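Local coordinates for leucine-rich repeat protein TpLRR (Treponema pallidum, PDB 6MLX) that is of unknown function but is a secreted, probably periplasmic leucine-rich repeat protein whose repeats may serve in binding other molecules, at residues K9-Y13 with I24-G29; S66-I71 with L87-R92; I108-R112 with V131-N135. All blocks are in the same frame, centred on the assembly; numbering follows the deposited sequence.

Interaction 1: residues K9-Y13 with I24-G29; sequences KFFQY and ITRYLG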
ATOM      1  N   LYS A   9     -22.513  -0.870 -14.100  1.00 32.86           N
ATOM      2  CA  LYS A   9     -23.004  -2.240 -14.251  1.00 32.79           C
ATOM      3  C   LYS A   9     -21.890  -3.276 -14.130  1.00 32.69           C
ATOM      4  O   LYS A   9     -22.179  -4.454 -13.884  1.00 32.53           O
ATOM      5  CB  LYS A   9     -23.741  -2.400 -15.583  1.00 32.91           C
ATOM      6  CG  LYS A   9     -22.883  -2.198 -16.821  1.00 33.08           C
ATOM      7  CD  LYS A   9     -23.762  -2.214 -18.060  1.00 33.25           C
ATOM      8  CE  LYS A   9     -23.078  -2.891 -19.232  1.00 33.31           C
ATOM      9  NZ  LYS A   9     -24.021  -3.058 -20.397  1.00 33.36           N
ATOM     10  N   PHE A  10     -20.627  -2.867 -14.255  1.00 32.59           N
ATOM     11  CA  PHE A  10     -19.518  -3.780 -14.001  1.00 32.46           C
ATOM     12  C   PHE A  10     -19.164  -3.914 -12.517  1.00 32.34           C
ATOM     13  O   PHE A  10     -18.225  -4.653 -12.198  1.00 32.23           O
ATOM     14  CB  PHE A  10     -18.284  -3.339 -14.800  1.00 32.58           C
ATOM     15  CG  PHE A  10     -18.427  -3.515 -16.295  1.00 32.73           C
ATOM     16  CD1 PHE A  10     -18.673  -2.426 -17.123  1.00 32.80           C
ATOM     17  CD2 PHE A  10     -18.332  -4.780 -16.871  1.00 32.76           C
ATOM     18  CE1 PHE A  10     -18.819  -2.591 -18.500  1.00 32.92           C
ATOM     19  CE2 PHE A  10     -18.477  -4.955 -18.250  1.00 32.82           C
ATOM     20  CZ  PHE A  10     -18.714  -3.860 -19.062  1.00 32.87           C
ATOM     21  N   PHE A  11     -19.891  -3.256 -11.600  1.00 31.97           N
ATOM     22  CA  PHE A  11     -19.625  -3.372 -10.165  1.00 31.87           C
ATOM     23  C   PHE A  11     -20.858  -3.816  -9.391  1.00 31.75           C
ATOM     24  O   PHE A  11     -21.977  -3.381  -9.678  1.00 31.74           O
ATOM     25  CB  PHE A  11     -19.150  -2.041  -9.549  1.00 31.85           C
ATOM     26  CG  PHE A  11     -18.018  -1.422 -10.274  1.00 32.00           C
ATOM     27  CD1 PHE A  11     -16.713  -1.769  -9.969  1.00 31.98           C
ATOM     28  CD2 PHE A  11     -18.257  -0.512 -11.296  1.00 32.16           C
ATOM     29  CE1 PHE A  11     -15.664  -1.209 -10.658  1.00 32.09           C
ATOM     30  CE2 PHE A  11     -17.217   0.052 -11.994  1.00 32.26           C
ATOM     31  CZ  PHE A  11     -15.911  -0.294 -11.669  1.00 32.23           C
ATOM     32  N   GLN A  12     -20.632  -4.666  -8.390  1.00 30.98           N
ATOM     33  CA  GLN A  12     -21.554  -4.849  -7.284  1.00 30.88           C
ATOM     34  C   GLN A  12     -21.152  -3.909  -6.157  1.00 30.90           C
ATOM     35  O   GLN A  12     -19.955  -3.709  -5.894  1.00 30.89           O
ATOM     36  CB  GLN A  12     -21.537  -6.299  -6.794  1.00 30.63           C
ATOM     37  CG  GLN A  12     -21.832  -7.291  -7.899  1.00 30.67           C
ATOM     38  CD  GLN A  12     -21.932  -8.718  -7.415  1.00 30.59           C
ATOM     39  OE1 GLN A  12     -21.485  -9.064  -6.314  1.00 30.35           O
ATOM     40  NE2 GLN A  12     -22.534  -9.563  -8.240  1.00 30.50           N
ATOM     41  N   TYR A  13     -22.161  -3.355  -5.478  1.00 30.59           N
ATOM     42  CA  TYR A  13     -21.958  -2.319  -4.472  1.00 30.56           C
ATOM     43  C   TYR A  13     -23.072  -2.364  -3.442  1.00 30.55           C
ATOM     44  O   TYR A  13     -24.154  -2.910  -3.683  1.00 30.51           O
ATOM     45  CB  TYR A  13     -21.925  -0.912  -5.092  1.00 30.71           C
ATOM     46  CG  TYR A  13     -23.172  -0.568  -5.877  1.00 30.82           C
ATOM     47  CD1 TYR A  13     -24.251   0.072  -5.279  1.00 30.85           C
ATOM     48  CD2 TYR A  13     -23.266  -0.887  -7.221  1.00 30.91           C
ATOM     49  CE1 TYR A  13     -25.402   0.381  -6.015  1.00 30.88           C
ATOM     50  CE2 TYR A  13     -24.396  -0.585  -7.956  1.00 31.01           C
ATOM     51  CZ  TYR A  13     -25.462   0.048  -7.348  1.00 31.07           C
ATOM     52  OH  TYR A  13     -26.582   0.338  -8.099  1.00 31.12           O
ATOM     53  N   ILE A  24     -17.947  -0.141  -2.991  1.00 30.39           N
ATOM     54  CA  ILE A  24     -17.805  -1.076  -4.107  1.00 30.38           C
ATOM     55  C   ILE A  24     -17.362  -2.427  -3.555  1.00 30.34           C
ATOM     56  O   ILE A  24     -16.301  -2.540  -2.933  1.00 30.26           O
ATOM     57  CB  ILE A  24     -16.811  -0.554  -5.152  1.00 30.56           C
ATOM     58  CG1 ILE A  24     -17.281   0.776  -5.728  1.00 30.67           C
ATOM     59  CG2 ILE A  24     -16.638  -1.567  -6.282  1.00 30.56           C
ATOM     60  CD1 ILE A  24     -18.541   0.682  -6.548  1.00 30.69           C
ATOM     61  N   THR A  25     -18.187  -3.453  -3.768  1.00 30.32           N
ATOM     62  CA  THR A  25     -17.928  -4.769  -3.205  1.00 30.15           C
ATOM     63  C   THR A  25     -17.350  -5.747  -4.215  1.00 30.14           C
ATOM     64  O   THR A  25     -16.692  -6.710  -3.805  1.00 30.04           O
ATOM     65  CB  THR A  25     -19.211  -5.360  -2.605  1.00 30.03           C
ATOM     66  OG1 THR A  25     -20.200  -5.495  -3.635  1.00 30.06           O
ATOM     67  CG2 THR A  25     -19.751  -4.446  -1.539  1.00 30.04           C
ATOM     68  N   ARG A  26     -17.570  -5.541  -5.509  1.00 30.60           N
ATOM     69  CA  ARG A  26     -16.948  -6.450  -6.460  1.00 30.62           C
ATOM     70  C   ARG A  26     -16.872  -5.770  -7.823  1.00 30.85           C
ATOM     71  O   ARG A  26     -17.788  -5.047  -8.227  1.00 30.91           O
ATOM     72  CB  ARG A  26     -17.706  -7.789  -6.538  1.00 30.47           C
ATOM     73  CG  ARG A  26     -17.053  -8.861  -7.406  1.00 30.44           C
ATOM     74  CD  ARG A  26     -15.654  -9.269  -6.848  1.00 30.29           C
ATOM     75  NE  ARG A  26     -15.213 -10.581  -7.337  1.00 30.40           N
ATOM     76  CZ  ARG A  26     -13.943 -10.928  -7.563  1.00 30.35           C
ATOM     77  NH1 ARG A  26     -12.954 -10.072  -7.377  1.00 30.39           N
ATOM     78  NH2 ARG A  26     -13.661 -12.150  -7.997  1.00 30.25           N
ATOM     79  N   TYR A  27     -15.749  -5.975  -8.503  1.00 31.29           N
ATOM     80  CA  TYR A  27     -15.622  -5.646  -9.911  1.00 31.48           C
ATOM     81  C   TYR A  27     -15.882  -6.918 -10.703  1.00 31.43           C
ATOM     82  O   TYR A  27     -15.233  -7.944 -10.465  1.00 31.26           O
ATOM     83  CB  TYR A  27     -14.243  -5.070 -10.219  1.00 31.62           C
ATOM     84  CG  TYR A  27     -13.954  -4.935 -11.700  1.00 31.75           C
ATOM     85  CD1 TYR A  27     -14.747  -4.138 -12.516  1.00 31.85           C
ATOM     86  CD2 TYR A  27     -12.874  -5.593 -12.271  1.00 31.79           C
ATOM     87  CE1 TYR A  27     -14.476  -4.006 -13.864  1.00 32.01           C
ATOM     88  CE2 TYR A  27     -12.593  -5.477 -13.612  1.00 31.95           C
ATOM     89  CZ  TYR A  27     -13.395  -4.685 -14.408  1.00 32.02           C
ATOM     90  OH  TYR A  27     -13.094  -4.575 -15.739  1.00 32.21           O
ATOM     91  N   LEU A  28     -16.836  -6.847 -11.628  1.00 31.81           N
ATOM     92  CA  LEU A  28     -17.283  -8.016 -12.379  1.00 31.80           C
ATOM     93  C   LEU A  28     -16.619  -8.145 -13.739  1.00 31.89           C
ATOM     94  O   LEU A  28     -16.473  -9.266 -14.242  1.00 31.86           O
ATOM     95  CB  LEU A  28     -18.808  -7.970 -12.562  1.00 31.81           C
ATOM     96  CG  LEU A  28     -19.601  -7.781 -11.261  1.00 31.64           C
ATOM     97  CD1 LEU A  28     -21.096  -7.520 -11.491  1.00 31.63           C
ATOM     98  CD2 LEU A  28     -19.391  -8.958 -10.323  1.00 31.34           C
ATOM     99  N   GLY A  29     -16.197  -7.042 -14.342  1.00 32.19           N
ATOM    100  CA  GLY A  29     -15.652  -7.082 -15.682  1.00 32.32           C
ATOM    101  C   GLY A  29     -14.271  -7.712 -15.720  1.00 32.36           C
ATOM    102  O   GLY A  29     -13.766  -8.280 -14.749  1.00 32.29           O
TER
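F11 and Y27 face each other as a non-hydrogen-bonded pair of the antiparallel hairpin made by strands 11-15 and 22-27. Their rings meet obliquely, planes at 42°, with F11 CE1 3.6 Å from Y27 CD1. The ortho carbon of the same ring edge, F11 CD1, rests on the branch methyl CG2 of I24 at 3.7 Å. This is the tight side. V34, L36 and P37 close over F11, and the ring of F53 meets that of Y27. The Y27 hydroxyl is hydrogen-bonded to the backbone N of G31.

The other side is looser: Q12 and L28 are exposed to solvent and touch mainly through aliphatic carbons. Q12 runs extended beyond CG, and L28 crosses it at about a right angle, its methyl CD1 3.7 Å from Q12 CG. R26 starts beside Q12 but its guanidinium leaves for the carbonyl of Y54.

L28 N reaches F10 O at 2.7 Å in a nearly straight bond. Opposite Q12 the other strand sets two residues, T25 and R26, a classic beta bulge. Q12 O accepts from T25 N at 2.8 Å and R26 N at 3.0 Å, both from the same face of its plane. A chi1 of 61° turns T25 OG1 toward that oxygen, where it adds a weak bond. Gathering these donors on one carbonyl probably fixes the bulge, while the aromatic side probably anchors the hairpin.

Interaction 2: residues S66-I71 with L87-R92; sequences SSVRMI and LPDGLR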
ATOM      1  N   SER A  66     -11.459  10.752  -6.079  1.00 30.52           N
ATOM      2  CA  SER A  66     -11.088  11.450  -4.844  1.00 30.39           C
ATOM      3  C   SER A  66     -12.027  11.158  -3.680  1.00 30.30           C
ATOM      4  O   SER A  66     -11.640  11.343  -2.515  1.00 30.16           O
ATOM      5  CB  SER A  66     -11.003  12.952  -5.104  1.00 30.37           C
ATOM      6  OG  SER A  66     -12.025  13.355  -5.999  1.00 30.55           O
ATOM      7  N   SER A  67     -13.240  10.680  -3.957  1.00 30.34           N
ATOM      8  CA  SER A  67     -14.197  10.338  -2.916  1.00 30.16           C
ATOM      9  C   SER A  67     -13.836   9.069  -2.154  1.00 30.14           C
ATOM     10  O   SER A  67     -14.402   8.831  -1.080  1.00 30.05           O
ATOM     11  CB  SER A  67     -15.584  10.188  -3.547  1.00 30.22           C
ATOM     12  OG  SER A  67     -15.480   9.488  -4.780  1.00 30.34           O
ATOM     13  N   VAL A  68     -12.922   8.243  -2.663  1.00 29.97           N
ATOM     14  CA  VAL A  68     -12.615   6.994  -1.969  1.00 30.07           C
ATOM     15  C   VAL A  68     -11.740   7.285  -0.757  1.00 29.96           C
ATOM     16  O   VAL A  68     -10.643   7.842  -0.878  1.00 30.01           O
ATOM     17  CB  VAL A  68     -11.942   5.981  -2.902  1.00 30.21           C
ATOM     18  CG1 VAL A  68     -11.368   4.840  -2.072  1.00 30.17           C
ATOM     19  CG2 VAL A  68     -12.951   5.445  -3.909  1.00 30.22           C
ATOM     20  N   ARG A  69     -12.219   6.888   0.414  1.00 29.48           N
ATOM     21  CA  ARG A  69     -11.548   7.117   1.680  1.00 29.41           C
ATOM     22  C   ARG A  69     -10.798   5.893   2.179  1.00 29.45           C
ATOM     23  O   ARG A  69      -9.861   6.037   2.975  1.00 29.36           O
ATOM     24  CB  ARG A  69     -12.575   7.530   2.741  1.00 29.14           C
ATOM     25  CG  ARG A  69     -13.324   8.816   2.436  1.00 29.11           C
ATOM     26  CD  ARG A  69     -12.465  10.027   2.814  1.00 29.22           C
ATOM     27  NE  ARG A  69     -13.130  11.315   2.586  1.00 29.23           N
ATOM     28  CZ  ARG A  69     -13.026  12.043   1.471  1.00 29.44           C
ATOM     29  NH1 ARG A  69     -12.289  11.612   0.446  1.00 29.64           N
ATOM     30  NH2 ARG A  69     -13.679  13.201   1.361  1.00 29.24           N
ATOM     31  N   MET A  70     -11.175   4.707   1.716  1.00 29.15           N
ATOM     32  CA  MET A  70     -10.774   3.460   2.344  1.00 29.18           C
ATOM     33  C   MET A  70     -10.594   2.377   1.286  1.00 29.34           C
ATOM     34  O   MET A  70     -11.462   2.199   0.426  1.00 29.36           O
ATOM     35  CB  MET A  70     -11.831   3.029   3.366  1.00 29.05           C
ATOM     36  CG  MET A  70     -11.864   1.536   3.619  1.00 29.19           C
ATOM     37  SD  MET A  70     -10.513   1.160   4.710  1.00 29.30           S
ATOM     38  CE  MET A  70     -11.113   1.951   6.201  1.00 28.75           C
ATOM     39  N   ILE A  71      -9.483   1.650   1.356  1.00 28.81           N
ATOM     40  CA  ILE A  71      -9.271   0.446   0.556  1.00 28.90           C
ATOM     41  C   ILE A  71      -9.191  -0.734   1.518  1.00 28.82           C
ATOM     42  O   ILE A  71      -8.285  -0.794   2.359  1.00 28.83           O
ATOM     43  CB  ILE A  71      -8.010   0.547  -0.316  1.00 29.06           C
ATOM     44  CG1 ILE A  71      -8.160   1.693  -1.320  1.00 29.13           C
ATOM     45  CG2 ILE A  71      -7.731  -0.773  -1.037  1.00 29.05           C
ATOM     46  CD1 ILE A  71      -6.931   1.937  -2.168  1.00 29.37           C
ATOM     47  N   LEU A  87      -4.047   6.865  -7.008  1.00 30.92           N
ATOM     48  CA  LEU A  87      -4.807   6.907  -5.771  1.00 30.82           C
ATOM     49  C   LEU A  87      -5.416   8.290  -5.599  1.00 30.76           C
ATOM     50  O   LEU A  87      -4.813   9.297  -5.990  1.00 30.85           O
ATOM     51  CB  LEU A  87      -3.924   6.575  -4.576  1.00 30.70           C
ATOM     52  CG  LEU A  87      -3.304   5.174  -4.622  1.00 30.83           C
ATOM     53  CD1 LEU A  87      -2.438   4.901  -3.401  1.00 30.79           C
ATOM     54  CD2 LEU A  87      -4.395   4.117  -4.748  1.00 30.87           C
ATOM     55  N   PRO A  88      -6.599   8.368  -5.017  1.00 30.70           N
ATOM     56  CA  PRO A  88      -7.237   9.670  -4.830  1.00 30.63           C
ATOM     57  C   PRO A  88      -6.571  10.469  -3.718  1.00 30.45           C
ATOM     58  O   PRO A  88      -5.991   9.906  -2.788  1.00 30.51           O
ATOM     59  CB  PRO A  88      -8.664   9.286  -4.437  1.00 30.42           C
ATOM     60  CG  PRO A  88      -8.527   7.973  -3.727  1.00 30.42           C
ATOM     61  CD  PRO A  88      -7.393   7.260  -4.447  1.00 30.62           C
ATOM     62  N   ASP A  89      -6.687  11.796  -3.794  1.00 30.11           N
ATOM     63  CA  ASP A  89      -6.305  12.553  -2.607  1.00 29.94           C
ATOM     64  C   ASP A  89      -7.262  12.342  -1.435  1.00 29.69           C
ATOM     65  O   ASP A  89      -6.910  12.667  -0.304  1.00 29.70           O
ATOM     66  CB  ASP A  89      -6.172  14.054  -2.901  1.00 29.93           C
ATOM     67  CG  ASP A  89      -5.789  14.853  -1.651  1.00 29.86           C
ATOM     68  OD1 ASP A  89      -4.945  14.358  -0.856  1.00 29.83           O
ATOM     69  OD2 ASP A  89      -6.350  15.949  -1.417  1.00 29.77           O
ATOM     70  N   GLY A  90      -8.438  11.763  -1.631  1.00 29.73           N
ATOM     71  CA  GLY A  90      -9.231  11.475  -0.441  1.00 29.40           C
ATOM     72  C   GLY A  90      -8.766  10.276   0.385  1.00 29.39           C
ATOM     73  O   GLY A  90      -9.245  10.117   1.514  1.00 29.18           O
ATOM     74  N   LEU A  91      -7.851   9.445  -0.128  1.00 28.98           N
ATOM     75  CA  LEU A  91      -7.570   8.169   0.534  1.00 29.07           C
ATOM     76  C   LEU A  91      -6.975   8.374   1.932  1.00 28.92           C
ATOM     77  O   LEU A  91      -6.021   9.137   2.113  1.00 28.88           O
ATOM     78  CB  LEU A  91      -6.632   7.316  -0.323  1.00 29.29           C
ATOM     79  CG  LEU A  91      -6.278   5.945   0.273  1.00 29.32           C
ATOM     80  CD1 LEU A  91      -7.503   5.031   0.373  1.00 29.28           C
ATOM     81  CD2 LEU A  91      -5.176   5.268  -0.527  1.00 29.44           C
ATOM     82  N   ARG A  92      -7.558   7.692   2.925  1.00 28.53           N
ATOM     83  CA  ARG A  92      -7.111   7.757   4.315  1.00 28.36           C
ATOM     84  C   ARG A  92      -6.476   6.476   4.827  1.00 28.48           C
ATOM     85  O   ARG A  92      -5.585   6.549   5.677  1.00 28.35           O
ATOM     86  CB  ARG A  92      -8.280   8.092   5.257  1.00 28.11           C
ATOM     87  CG  ARG A  92      -9.283   9.082   4.698  1.00 28.22           C
ATOM     88  CD  ARG A  92      -8.960  10.491   5.160  1.00 28.01           C
ATOM     89  NE  ARG A  92      -9.189  10.552   6.595  1.00 27.72           N
ATOM     90  CZ  ARG A  92      -8.516  11.358   7.394  1.00 27.54           C
ATOM     91  NH1 ARG A  92      -7.595  12.171   6.874  1.00 27.60           N
ATOM     92  NH2 ARG A  92      -8.773  11.364   8.700  1.00 27.24           N
TER
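P88 lays its ring against the backbone of S66 to V68: its CB is 3.3 Å from S66 CA, and its CG is 4.0 Å from V68 CB. G90, in the type I turn P88-L91, packs close against the same backbone. G90 CA makes a CA-H...O contact of 3.2 Å with S66 O. The R69 side chain bends at chi2 (-81°), which brings its guanidinium back to G90. There NH1 lies 3.2 Å from G90 CA and makes a weak bond to S66 O.

The one hydrogen bond between the segments runs from R92 N to R69 O, 2.8 Å long. The donor sits above the carbonyl plane, 35° out of it. The aliphatic parts of R69 and R92 cross obliquely, CD to CG, and their guanidinium planes are 75° apart.

On the buried side I71 and L91 meet at about a right angle, with I71 CG1 3.8 Å from L91 CD1. R69 pairs by backbone with V46 on one side, and R92 with Q115 on the other, so the ladder carries on in both directions. Equivalent loops stacked one on the next, with leucine, isoleucine and valine turned inward, are characteristic of the leucine-rich repeat solenoid, here BspA-type.

Interaction 3: residues I108-R112 with V131-N135; sequences IVFPR and VVLPN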
ATOM      1  N   ILE A 108       4.165   3.587  -6.887  1.00 30.14           N
ATOM      2  CA  ILE A 108       2.886   4.068  -6.386  1.00 29.98           C
ATOM      3  C   ILE A 108       3.137   5.398  -5.692  1.00 29.95           C
ATOM      4  O   ILE A 108       4.173   5.595  -5.052  1.00 29.99           O
ATOM      5  CB  ILE A 108       2.233   3.015  -5.463  1.00 29.93           C
ATOM      6  CG1 ILE A 108       0.794   3.386  -5.121  1.00 29.77           C
ATOM      7  CG2 ILE A 108       3.068   2.809  -4.211  1.00 29.97           C
ATOM      8  CD1 ILE A 108       0.092   2.282  -4.343  1.00 29.69           C
ATOM      9  N   VAL A 109       2.220   6.338  -5.889  1.00 29.86           N
ATOM     10  CA  VAL A 109       2.324   7.668  -5.308  1.00 29.82           C
ATOM     11  C   VAL A 109       1.234   7.793  -4.254  1.00 29.64           C
ATOM     12  O   VAL A 109       0.042   7.715  -4.571  1.00 29.49           O
ATOM     13  CB  VAL A 109       2.195   8.777  -6.361  1.00 29.80           C
ATOM     14  CG1 VAL A 109       2.254  10.127  -5.680  1.00 29.70           C
ATOM     15  CG2 VAL A 109       3.282   8.659  -7.434  1.00 30.01           C
ATOM     16  N   PHE A 110       1.635   7.976  -3.027  1.00 29.34           N
ATOM     17  CA  PHE A 110       0.655   8.047  -1.948  1.00 29.17           C
ATOM     18  C   PHE A 110       0.142   9.472  -1.768  1.00 29.06           C
ATOM     19  O   PHE A 110       0.924  10.420  -1.794  1.00 28.93           O
ATOM     20  CB  PHE A 110       1.254   7.577  -0.643  1.00 29.18           C
ATOM     21  CG  PHE A 110       1.532   6.116  -0.595  1.00 29.35           C
ATOM     22  CD1 PHE A 110       0.515   5.196  -0.774  1.00 29.32           C
ATOM     23  CD2 PHE A 110       2.812   5.658  -0.350  1.00 29.52           C
ATOM     24  CE1 PHE A 110       0.771   3.846  -0.720  1.00 29.41           C
ATOM     25  CE2 PHE A 110       3.071   4.308  -0.276  1.00 29.65           C
ATOM     26  CZ  PHE A 110       2.060   3.400  -0.463  1.00 29.52           C
ATOM     27  N   PRO A 111      -1.163   9.627  -1.561  1.00 29.36           N
ATOM     28  CA  PRO A 111      -1.735  10.967  -1.404  1.00 29.17           C
ATOM     29  C   PRO A 111      -1.389  11.590  -0.065  1.00 29.02           C
ATOM     30  O   PRO A 111      -1.134  10.907   0.935  1.00 28.90           O
ATOM     31  CB  PRO A 111      -3.244  10.726  -1.506  1.00 29.11           C
ATOM     32  CG  PRO A 111      -3.418   9.322  -1.075  1.00 29.11           C
ATOM     33  CD  PRO A 111      -2.198   8.580  -1.568  1.00 29.28           C
ATOM     34  N   ARG A 112      -1.424  12.925  -0.053  1.00 28.83           N
ATOM     35  CA  ARG A 112      -1.146  13.664   1.170  1.00 28.68           C
ATOM     36  C   ARG A 112      -2.151  13.369   2.281  1.00 28.45           C
ATOM     37  O   ARG A 112      -1.908  13.744   3.430  1.00 28.25           O
ATOM     38  CB  ARG A 112      -1.094  15.166   0.851  1.00 28.80           C
ATOM     39  CG  ARG A 112      -0.662  16.055   2.029  1.00 28.75           C
ATOM     40  CD  ARG A 112       0.277  17.151   1.568  1.00 28.97           C
ATOM     41  NE  ARG A 112       0.471  18.224   2.541  1.00 28.68           N
ATOM     42  CZ  ARG A 112       0.650  19.487   2.165  1.00 28.64           C
ATOM     43  NH1 ARG A 112       0.840  20.442   3.066  1.00 28.34           N
ATOM     44  NH2 ARG A 112       0.634  19.790   0.862  1.00 28.75           N
ATOM     45  N   VAL A 131       9.388   3.983  -2.806  1.00 29.35           N
ATOM     46  CA  VAL A 131       8.192   4.436  -2.098  1.00 29.08           C
ATOM     47  C   VAL A 131       8.547   5.636  -1.234  1.00 29.00           C
ATOM     48  O   VAL A 131       9.602   5.686  -0.588  1.00 29.06           O
ATOM     49  CB  VAL A 131       7.483   3.334  -1.262  1.00 28.88           C
ATOM     50  CG1 VAL A 131       8.172   2.017  -1.357  1.00 29.00           C
ATOM     51  CG2 VAL A 131       7.262   3.757   0.201  1.00 28.76           C
ATOM     52  N   VAL A 132       7.663   6.618  -1.276  1.00 28.93           N
ATOM     53  CA  VAL A 132       7.765   7.832  -0.490  1.00 28.87           C
ATOM     54  C   VAL A 132       6.530   7.881   0.383  1.00 28.62           C
ATOM     55  O   VAL A 132       5.411   7.964  -0.128  1.00 28.53           O
ATOM     56  CB  VAL A 132       7.855   9.078  -1.379  1.00 28.89           C
ATOM     57  CG1 VAL A 132       7.776  10.336  -0.530  1.00 28.73           C
ATOM     58  CG2 VAL A 132       9.138   9.025  -2.207  1.00 29.22           C
ATOM     59  N   LEU A 133       6.729   7.814   1.685  1.00 28.68           N
ATOM     60  CA  LEU A 133       5.610   7.854   2.608  1.00 28.52           C
ATOM     61  C   LEU A 133       5.411   9.296   3.063  1.00 28.33           C
ATOM     62  O   LEU A 133       6.327   9.873   3.660  1.00 28.32           O
ATOM     63  CB  LEU A 133       5.859   6.935   3.794  1.00 28.49           C
ATOM     64  CG  LEU A 133       6.062   5.446   3.446  1.00 28.77           C
ATOM     65  CD1 LEU A 133       6.576   4.636   4.629  1.00 28.75           C
ATOM     66  CD2 LEU A 133       4.771   4.824   2.897  1.00 28.65           C
ATOM     67  N   PRO A 134       4.267   9.918   2.779  1.00 28.40           N
ATOM     68  CA  PRO A 134       4.029  11.295   3.237  1.00 28.25           C
ATOM     69  C   PRO A 134       4.016  11.402   4.756  1.00 28.00           C
ATOM     70  O   PRO A 134       3.846  10.419   5.481  1.00 28.01           O
ATOM     71  CB  PRO A 134       2.648  11.630   2.656  1.00 28.08           C
ATOM     72  CG  PRO A 134       2.434  10.608   1.566  1.00 28.31           C
ATOM     73  CD  PRO A 134       3.116   9.373   2.048  1.00 28.39           C
ATOM     74  N   ASN A 135       4.186  12.633   5.242  1.00 27.91           N
ATOM     75  CA  ASN A 135       4.216  12.849   6.684  1.00 27.68           C
ATOM     76  C   ASN A 135       2.858  12.589   7.339  1.00 27.37           C
ATOM     77  O   ASN A 135       2.806  12.371   8.551  1.00 27.23           O
ATOM     78  CB  ASN A 135       4.717  14.265   6.991  1.00 27.55           C
ATOM     79  CG  ASN A 135       6.218  14.449   6.683  1.00 27.81           C
ATOM     80  OD1 ASN A 135       6.980  13.482   6.631  1.00 28.01           O
ATOM     81  ND2 ASN A 135       6.635  15.697   6.488  1.00 27.70           N
TER
HETATM   82  O   HOH W   1       6.207   6.651  -3.585  1.00 29.63           O
HETATM   83  O   HOH W   2       4.388   8.723  -2.512  1.00 29.11           O
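F110 packs beside L133 and P134 and makes most of this contact. Its CG stands beside the backbone N, anti to the carbonyl carbon (chi1 -70°). This turns the ring away from the backbones, alongside the L133 side chain, both pointing the same way. The methyl CD2 of L133 touches F110 CE2 at 3.6 Å, from an oblique direction. The same kind of first torsion sends L133 CG the way of the F110 ring, and chi2 169° then lays CD2 toward it, although the L133 CB points away.

The ring edge has a polar neighbour. V132 O lies in the ring plane, 3.5 Å from F110 CD2. V131 CG2 also approaches near the plane, farther along at CE2; the V131 side chain is modelled nearly eclipsed, chi1 0°. At the base of the ring the P134 pyrrolidine packs on F110, its CD 3.7 Å from F110 CB. The CG of the same proline meets P111 O at 3.6 Å, so P134 sits against two successive residues.

No direct hydrogen bond joins the segments. Two waters bridge the backbones instead. Water 1 accepts from V132 N and donates to I108 O, 2.7 Å in each case. Water 2 accepts from F110 N and donates to V132 O. V131 and L133 make direct backbone bonds with the following strand, 153-155. The join is therefore apolar at the ring and hydrated at the backbone: F110, L133 and P134 supply the packing, while the waters satisfy peptide groups too far apart to pair directly.

In the fold
From the N terminus the three contacts come in series along the chain; none crosses or encloses another. Interaction 1 closes the beta hairpin of strands 11-15 and 22-27 at the N-terminal end. Strand 22-27 then pairs in parallel with 43-48, which pairs with 70-71, so one sheet leads from interaction 1 to interaction 2. Their nearest atoms are still about 7 Å apart. Interaction 2 closes the loop from 66-71 to 87-92, and interaction 3 the one from 108-112 to 131-135. These two touch directly: P111 packs on P88, D89 and L91, and I108 meets L87. Interaction 3 leads on to the parallel sheet 130-132, 153-155 and 176-178.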